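Local coordinates for flagellar motor switch protein FliG (Aquifex aeolicus, PDB 3HJL) that probably forms part of the rotor-mounted switch complex at the base of the flagellar basal body, which sets the direction of flagellar rotation, at residues 110-114 and 139-144; 135-139 and 169-175. All coordinates share one frame; numbering follows the deposited sequence.

Interaction 1: residues 110-114 and 139-144; sequences LKEIE and QLSPKK
Glu114 OE2 accepts two hydrogen bonds from Ser141, both 3.1 Å long: one comes from Ser141 N, the other from Ser141 OG. The amide uses the syn lone pair of OE2 and runs fairly straight, with an N-H...O angle of 158°, whereas the hydroxyl arrives on the anti side, 33° out of the carboxylate plane. A carboxylate suits this place because OE2 can take one donor on each of these two sides, and its negative charge probably strengthens both bonds. Ser141 is the N-cap of helix 142-150; with chi1 at 74° its OG lies between the backbone N and carbonyl carbon, where it also takes a weak bond from Lys144 N. The aliphatic part of Lys144 slides past the glutamate in the opposite direction, CG lying 3.5 Å from Glu114 CD, while its ammonium passes on to Val116 O and Ser118 OG. With an alanine in place of Glu114, Ser141 N and OG would probably both lose this acceptor, and Lys144 CG the carboxylate it packs on. Beside the carboxylate, Leu140 CD2 meets Ile113 CG2 at 3.9 Å, the two side chains crossing at about a right angle, and Leu110 CD1 rests 3.7 Å from Gln139 CB. The contact thus ties the C-terminal part of helix 93-114 to the turn leading into helix 142-150, while Leu110 and Ile113 also pack on Ala179 of helix 172-193.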
ATOM      1  N   LEU A 110       8.974  12.244   7.039  1.00 68.47           N
ATOM      2  CA  LEU A 110      10.077  12.408   7.991  1.00 67.40           C
ATOM      3  C   LEU A 110       9.615  12.956   9.360  1.00 65.27           C
ATOM      4  O   LEU A 110      10.233  12.659  10.379  1.00 67.05           O
ATOM      5  CB  LEU A 110      11.208  13.251   7.379  1.00 69.72           C
ATOM      6  CG  LEU A 110      11.940  12.662   6.140  1.00 76.19           C
ATOM      7  CD1 LEU A 110      13.014  13.633   5.644  1.00 71.92           C
ATOM      8  CD2 LEU A 110      12.576  11.291   6.374  1.00 56.69           C
ATOM      9  N   LYS A 111       8.510  13.705   9.393  1.00 70.98           N
ATOM     10  CA  LYS A 111       7.898  14.122  10.668  1.00 63.85           C
ATOM     11  C   LYS A 111       7.333  12.927  11.454  1.00 62.89           C
ATOM     12  O   LYS A 111       7.394  12.912  12.681  1.00 67.87           O
ATOM     13  CB  LYS A 111       6.789  15.152  10.449  1.00 73.22           C
ATOM     14  CG  LYS A 111       7.279  16.569  10.215  1.00 77.49           C
ATOM     15  CD  LYS A 111       6.095  17.517  10.016  1.00 82.38           C
ATOM     16  CE  LYS A 111       6.553  18.956   9.802  1.00 91.24           C
ATOM     17  NZ  LYS A 111       5.401  19.904   9.750  1.00 94.67           N
ATOM     18  N   GLU A 112       6.751  11.955  10.749  1.00 59.26           N
ATOM     19  CA  GLU A 112       6.276  10.722  11.378  1.00 65.23           C
ATOM     20  C   GLU A 112       7.427   9.890  11.934  1.00 66.15           C
ATOM     21  O   GLU A 112       7.271   9.224  12.963  1.00 63.82           O
ATOM     22  CB  GLU A 112       5.463   9.883  10.396  1.00 72.95           C
ATOM     23  CG  GLU A 112       4.145  10.504   9.982  1.00 80.03           C
ATOM     24  CD  GLU A 112       3.156  10.652  11.139  1.00 90.32           C
ATOM     25  OE1 GLU A 112       2.953   9.675  11.909  1.00 81.00           O
ATOM     26  OE2 GLU A 112       2.570  11.749  11.258  1.00 92.52           O
ATOM     27  N   ILE A 113       8.556   9.892  11.216  1.00 64.84           N
ATOM     28  CA  ILE A 113       9.799   9.248  11.666  1.00 63.40           C
ATOM     29  C   ILE A 113      10.338   9.921  12.942  1.00 55.49           C
ATOM     30  O   ILE A 113      10.869   9.258  13.831  1.00 65.14           O
ATOM     31  CB  ILE A 113      10.913   9.332  10.541  1.00 68.72           C
ATOM     32  CG1 ILE A 113      10.638   8.344   9.415  1.00 61.71           C
ATOM     33  CG2 ILE A 113      12.287   9.051  11.109  1.00 62.68           C
ATOM     34  CD1 ILE A 113      10.830   6.863   9.824  1.00 59.05           C
ATOM     35  N   GLU A 114      10.210  11.245  12.993  1.00 61.50           N
ATOM     36  CA  GLU A 114      10.667  12.066  14.117  1.00 61.43           C
ATOM     37  C   GLU A 114       9.873  11.749  15.406  1.00 60.65           C
ATOM     38  O   GLU A 114      10.371  11.940  16.506  1.00 61.21           O
ATOM     39  CB  GLU A 114      10.516  13.564  13.780  1.00 78.53           C
ATOM     40  CG  GLU A 114      11.756  14.427  14.034  1.00 83.05           C
ATOM     41  CD  GLU A 114      12.788  14.306  12.932  1.00 80.28           C
ATOM     42  OE1 GLU A 114      12.763  13.294  12.208  1.00 95.88           O
ATOM     43  OE2 GLU A 114      13.648  15.202  12.805  1.00 72.45           O
ATOM     44  N   GLN A 139      18.913  13.620   6.454  1.00 63.37           N
ATOM     45  CA  GLN A 139      17.624  14.307   6.286  1.00 61.51           C
ATOM     46  C   GLN A 139      16.848  14.574   7.570  1.00 60.69           C
ATOM     47  O   GLN A 139      15.798  15.207   7.514  1.00 67.76           O
ATOM     48  CB  GLN A 139      16.731  13.495   5.328  1.00 63.65           C
ATOM     49  CG  GLN A 139      17.303  13.321   3.933  1.00 64.40           C
ATOM     50  CD  GLN A 139      17.598  14.636   3.277  1.00 61.80           C
ATOM     51  OE1 GLN A 139      16.691  15.344   2.834  1.00 60.92           O
ATOM     52  NE2 GLN A 139      18.873  14.995   3.237  1.00 62.68           N
ATOM     53  N   LEU A 140      17.345  14.094   8.714  1.00 65.77           N
ATOM     54  CA  LEU A 140      16.666  14.283   9.996  1.00 59.35           C
ATOM     55  C   LEU A 140      17.195  15.527  10.701  1.00 60.66           C
ATOM     56  O   LEU A 140      18.199  16.092  10.293  1.00 55.21           O
ATOM     57  CB  LEU A 140      16.863  13.066  10.900  1.00 61.72           C
ATOM     58  CG  LEU A 140      16.336  11.722  10.410  1.00 64.48           C
ATOM     59  CD1 LEU A 140      16.688  10.641  11.444  1.00 59.23           C
ATOM     60  CD2 LEU A 140      14.847  11.766  10.146  1.00 51.18           C
ATOM     61  N   SER A 141      16.506  15.946  11.765  1.00 57.84           N
ATOM     62  CA  SER A 141      16.941  17.088  12.548  1.00 58.57           C
ATOM     63  C   SER A 141      18.201  16.664  13.316  1.00 60.55           C
ATOM     64  O   SER A 141      18.313  15.497  13.693  1.00 72.99           O
ATOM     65  CB  SER A 141      15.836  17.552  13.515  1.00 59.04           C
ATOM     66  OG  SER A 141      15.683  16.674  14.613  1.00 60.35           O
ATOM     67  N   PRO A 142      19.172  17.585  13.499  1.00 59.79           N
ATOM     68  CA  PRO A 142      20.426  17.278  14.223  1.00 54.73           C
ATOM     69  C   PRO A 142      20.253  16.545  15.551  1.00 62.89           C
ATOM     70  O   PRO A 142      21.085  15.699  15.893  1.00 61.77           O
ATOM     71  CB  PRO A 142      21.035  18.654  14.471  1.00 58.08           C
ATOM     72  CG  PRO A 142      20.500  19.519  13.392  1.00 57.43           C
ATOM     73  CD  PRO A 142      19.180  18.956  12.951  1.00 51.76           C
ATOM     74  N   LYS A 143      19.198  16.878  16.302  1.00 67.04           N
ATOM     75  CA  LYS A 143      18.952  16.227  17.581  1.00 67.25           C
ATOM     76  C   LYS A 143      18.410  14.802  17.419  1.00 65.86           C
ATOM     77  O   LYS A 143      18.744  13.944  18.221  1.00 63.59           O
ATOM     78  CB  LYS A 143      18.037  17.062  18.489  1.00 72.33           C
ATOM     79  CG  LYS A 143      17.854  16.485  19.924  1.00 79.18           C
ATOM     80  CD  LYS A 143      19.205  16.213  20.674  1.00 84.72           C
ATOM     81  CE  LYS A 143      19.000  15.447  21.979  1.00 84.63           C
ATOM     82  NZ  LYS A 143      20.260  14.798  22.454  1.00 80.90           N
ATOM     83  N   LYS A 144      17.565  14.560  16.409  1.00 58.88           N
ATOM     84  CA  LYS A 144      17.128  13.186  16.104  1.00 60.94           C
ATOM     85  C   LYS A 144      18.280  12.306  15.678  1.00 59.15           C
ATOM     86  O   LYS A 144      18.449  11.214  16.208  1.00 61.11           O
ATOM     87  CB  LYS A 144      16.052  13.118  15.003  1.00 67.62           C
ATOM     88  CG  LYS A 144      14.667  12.776  15.492  1.00 68.22           C
ATOM     89  CD  LYS A 144      14.574  11.403  16.157  1.00 65.60           C
ATOM     90  CE  LYS A 144      13.183  11.176  16.687  1.00 62.16           C
ATOM     91  NZ  LYS A 144      13.102  10.215  17.775  1.00 57.21           N
TER

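Interaction 2: residues 135-139 and 169-175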
ATOM      1  N   LEU A 135      22.666   8.406   4.698  1.00 61.48           N
ATOM      2  CA  LEU A 135      21.687   9.052   3.813  1.00 63.04           C
ATOM      3  C   LEU A 135      20.376   9.368   4.536  1.00 57.86           C
ATOM      4  O   LEU A 135      19.770  10.415   4.292  1.00 69.04           O
ATOM      5  CB  LEU A 135      21.411   8.181   2.567  1.00 60.56           C
ATOM      6  CG  LEU A 135      22.481   8.200   1.473  1.00 58.45           C
ATOM      7  CD1 LEU A 135      22.431   6.929   0.598  1.00 50.60           C
ATOM      8  CD2 LEU A 135      22.318   9.460   0.631  1.00 59.19           C
ATOM      9  N   PHE A 136      19.933   8.449   5.392  1.00 64.58           N
ATOM     10  CA  PHE A 136      18.704   8.624   6.201  1.00 64.93           C
ATOM     11  C   PHE A 136      18.882   9.711   7.274  1.00 58.13           C
ATOM     12  O   PHE A 136      18.047  10.611   7.397  1.00 57.81           O
ATOM     13  CB  PHE A 136      18.327   7.292   6.869  1.00 70.50           C
ATOM     14  CG  PHE A 136      16.994   7.310   7.589  1.00 66.06           C
ATOM     15  CD1 PHE A 136      15.815   7.167   6.885  1.00 71.79           C
ATOM     16  CD2 PHE A 136      16.933   7.400   8.974  1.00 69.67           C
ATOM     17  CE1 PHE A 136      14.593   7.155   7.539  1.00 73.62           C
ATOM     18  CE2 PHE A 136      15.706   7.398   9.640  1.00 72.18           C
ATOM     19  CZ  PHE A 136      14.540   7.267   8.921  1.00 72.17           C
ATOM     20  N   LEU A 137      19.965   9.616   8.046  1.00 60.10           N
ATOM     21  CA  LEU A 137      20.256  10.596   9.089  1.00 58.52           C
ATOM     22  C   LEU A 137      20.536  11.995   8.545  1.00 55.77           C
ATOM     23  O   LEU A 137      20.206  12.969   9.209  1.00 58.60           O
ATOM     24  CB  LEU A 137      21.412  10.142  10.001  1.00 64.29           C
ATOM     25  CG  LEU A 137      21.178   8.940  10.934  1.00 63.98           C
ATOM     26  CD1 LEU A 137      22.334   8.806  11.905  1.00 58.58           C
ATOM     27  CD2 LEU A 137      19.886   9.052  11.701  1.00 71.94           C
ATOM     28  N   SER A 138      21.097  12.097   7.334  1.00 58.57           N
ATOM     29  CA  SER A 138      21.350  13.406   6.693  1.00 60.36           C
ATOM     30  C   SER A 138      20.081  14.266   6.560  1.00 59.32           C
ATOM     31  O   SER A 138      20.175  15.483   6.546  1.00 62.99           O
ATOM     32  CB  SER A 138      21.968  13.242   5.293  1.00 62.91           C
ATOM     33  OG  SER A 138      20.978  12.938   4.309  1.00 61.64           O
ATOM     34  N   GLN A 139      18.913  13.620   6.454  1.00 63.37           N
ATOM     35  CA  GLN A 139      17.624  14.307   6.286  1.00 61.51           C
ATOM     36  C   GLN A 139      16.848  14.574   7.570  1.00 60.69           C
ATOM     37  O   GLN A 139      15.798  15.207   7.514  1.00 67.76           O
ATOM     38  CB  GLN A 139      16.731  13.495   5.328  1.00 63.65           C
ATOM     39  CG  GLN A 139      17.303  13.321   3.933  1.00 64.40           C
ATOM     40  CD  GLN A 139      17.598  14.636   3.277  1.00 61.80           C
ATOM     41  OE1 GLN A 139      16.691  15.344   2.834  1.00 60.92           O
ATOM     42  NE2 GLN A 139      18.873  14.995   3.237  1.00 62.68           N
ATOM     43  N   ASN A 169      25.474  14.980  -2.207  1.00 60.32           N
ATOM     44  CA  ASN A 169      24.115  14.894  -2.737  1.00 68.81           C
ATOM     45  C   ASN A 169      23.309  13.846  -1.963  1.00 66.66           C
ATOM     46  O   ASN A 169      23.873  12.919  -1.368  1.00 64.14           O
ATOM     47  CB  ASN A 169      24.153  14.426  -4.203  1.00 80.09           C
ATOM     48  CG  ASN A 169      24.557  15.515  -5.168  1.00 79.11           C
ATOM     49  OD1 ASN A 169      23.785  16.428  -5.446  1.00 90.06           O
ATOM     50  ND2 ASN A 169      25.729  15.363  -5.767  1.00 77.75           N
ATOM     51  N   VAL A 170      21.990  13.973  -2.035  1.00 60.46           N
ATOM     52  CA  VAL A 170      21.058  12.992  -1.490  1.00 62.97           C
ATOM     53  C   VAL A 170      19.793  12.988  -2.343  1.00 52.35           C
ATOM     54  O   VAL A 170      19.216  14.037  -2.563  1.00 61.70           O
ATOM     55  CB  VAL A 170      20.663  13.311  -0.006  1.00 58.88           C
ATOM     56  CG1 VAL A 170      20.168  14.735   0.130  1.00 69.87           C
ATOM     57  CG2 VAL A 170      19.590  12.351   0.475  1.00 51.99           C
ATOM     58  N   ASN A 171      19.368  11.813  -2.821  1.00 58.81           N
ATOM     59  CA  ASN A 171      18.085  11.697  -3.530  1.00 55.96           C
ATOM     60  C   ASN A 171      16.952  11.625  -2.502  1.00 56.55           C
ATOM     61  O   ASN A 171      16.894  10.698  -1.694  1.00 67.50           O
ATOM     62  CB  ASN A 171      18.059  10.472  -4.445  1.00 56.22           C
ATOM     63  CG  ASN A 171      16.798  10.413  -5.300  1.00 60.75           C
ATOM     64  OD1 ASN A 171      15.769   9.913  -4.863  1.00 65.52           O
ATOM     65  ND2 ASN A 171      16.877  10.936  -6.525  1.00 62.08           N
ATOM     66  N   VAL A 172      16.080  12.625  -2.525  1.00 64.72           N
ATOM     67  CA  VAL A 172      14.980  12.750  -1.557  1.00 58.67           C
ATOM     68  C   VAL A 172      13.980  11.580  -1.623  1.00 61.69           C
ATOM     69  O   VAL A 172      13.535  11.075  -0.586  1.00 70.87           O
ATOM     70  CB  VAL A 172      14.241  14.114  -1.761  1.00 63.28           C
ATOM     71  CG1 VAL A 172      12.856  14.134  -1.057  1.00 65.56           C
ATOM     72  CG2 VAL A 172      15.136  15.268  -1.278  1.00 51.66           C
ATOM     73  N   GLN A 173      13.643  11.151  -2.835  1.00 61.97           N
ATOM     74  CA  GLN A 173      12.701  10.054  -3.029  1.00 66.33           C
ATOM     75  C   GLN A 173      13.224   8.723  -2.492  1.00 60.46           C
ATOM     76  O   GLN A 173      12.460   7.929  -1.955  1.00 61.00           O
ATOM     77  CB  GLN A 173      12.311   9.937  -4.512  1.00 73.21           C
ATOM     78  CG  GLN A 173      11.457  11.110  -5.008  1.00 84.21           C
ATOM     79  CD  GLN A 173      10.056  11.147  -4.361  1.00 94.88           C
ATOM     80  OE1 GLN A 173       9.296  10.176  -4.438  1.00 95.78           O
ATOM     81  NE2 GLN A 173       9.723  12.271  -3.721  1.00 89.40           N
ATOM     82  N   TYR A 174      14.526   8.495  -2.620  1.00 61.88           N
ATOM     83  CA  TYR A 174      15.161   7.288  -2.091  1.00 56.88           C
ATOM     84  C   TYR A 174      15.026   7.221  -0.565  1.00 60.24           C
ATOM     85  O   TYR A 174      14.666   6.189  -0.016  1.00 64.86           O
ATOM     86  CB  TYR A 174      16.647   7.256  -2.498  1.00 57.02           C
ATOM     87  CG  TYR A 174      17.427   6.096  -1.923  1.00 60.09           C
ATOM     88  CD1 TYR A 174      18.255   6.266  -0.820  1.00 62.37           C
ATOM     89  CD2 TYR A 174      17.338   4.826  -2.485  1.00 69.27           C
ATOM     90  CE1 TYR A 174      18.961   5.207  -0.279  1.00 56.71           C
ATOM     91  CE2 TYR A 174      18.048   3.750  -1.949  1.00 68.66           C
ATOM     92  CZ  TYR A 174      18.850   3.948  -0.838  1.00 62.97           C
ATOM     93  OH  TYR A 174      19.572   2.896  -0.318  1.00 66.45           O
ATOM     94  N   VAL A 175      15.303   8.345   0.095  1.00 60.64           N
ATOM     95  CA  VAL A 175      15.244   8.444   1.542  1.00 61.07           C
ATOM     96  C   VAL A 175      13.799   8.363   2.047  1.00 62.14           C
ATOM     97  O   VAL A 175      13.536   7.695   3.044  1.00 61.98           O
ATOM     98  CB  VAL A 175      15.936   9.735   2.049  1.00 59.58           C
ATOM     99  CG1 VAL A 175      15.630   9.956   3.529  1.00 55.27           C
ATOM    100  CG2 VAL A 175      17.455   9.643   1.817  1.00 51.76           C
TER
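Within the FliG middle domain, the C-terminal part of helix 130-137 and the residues after it pack against the turn that starts helix 172-193. Leu135 spreads its two methyls over this turn: CD2 lies 4.0 Å from Val170 CG2, and CD1 approaches Tyr174 CE1 obliquely, the two side chains crossing at about a right angle. Val175, with two methyls on one carbon, meets two residues at once: CG2 lies 3.5 Å from Leu135 O and CG1 3.8 Å from Gln139 CG. Gln139 is bent at chi2 (-57°), which folds its amide back toward Ser138. There NE2 donates to Ser138 OG over 3.1 Å, almost straight at 174° and in the amide plane; this bond fixes the rotation of the amide while Val170 CG1 packs 3.4 Å from NE2. Ser138 OG in turn donates to Leu135 O at 2.8 Å, from above the carbonyl plane, so its small hydroxyl links the glutamine to the helix backbone. Across the contact, Asn171 suits the N-cap of helix 172-193 because its short amide can bring OD1 to Tyr174 N. The result is largely apolar packing on a capped helix start, consistent with the helix-on-helix packing of an armadillo-like superhelix.

How the interactions relate
Gln139 belongs to both contacts and turns different atoms of its side chain to each. The centres of interactions 1 and 2 are 12 Å apart, and the two touch directly where Ile113 CG2 packs 3.6 Å from Phe136 CZ. Their segments alternate along the chain. Helix 93-114 and helix 172-193 both pack on the region of the consecutive helices 130-137 and 142-150, with Ile113 and Phe136 each meeting Ala179 and Leu182. Interaction 1 lies away from the EHPQR motif. Interaction 2 is nearer, the side chain of Leu135 being about 8 Å from that of Arg163, and helix 130-137 starts at Pro130 of the motif.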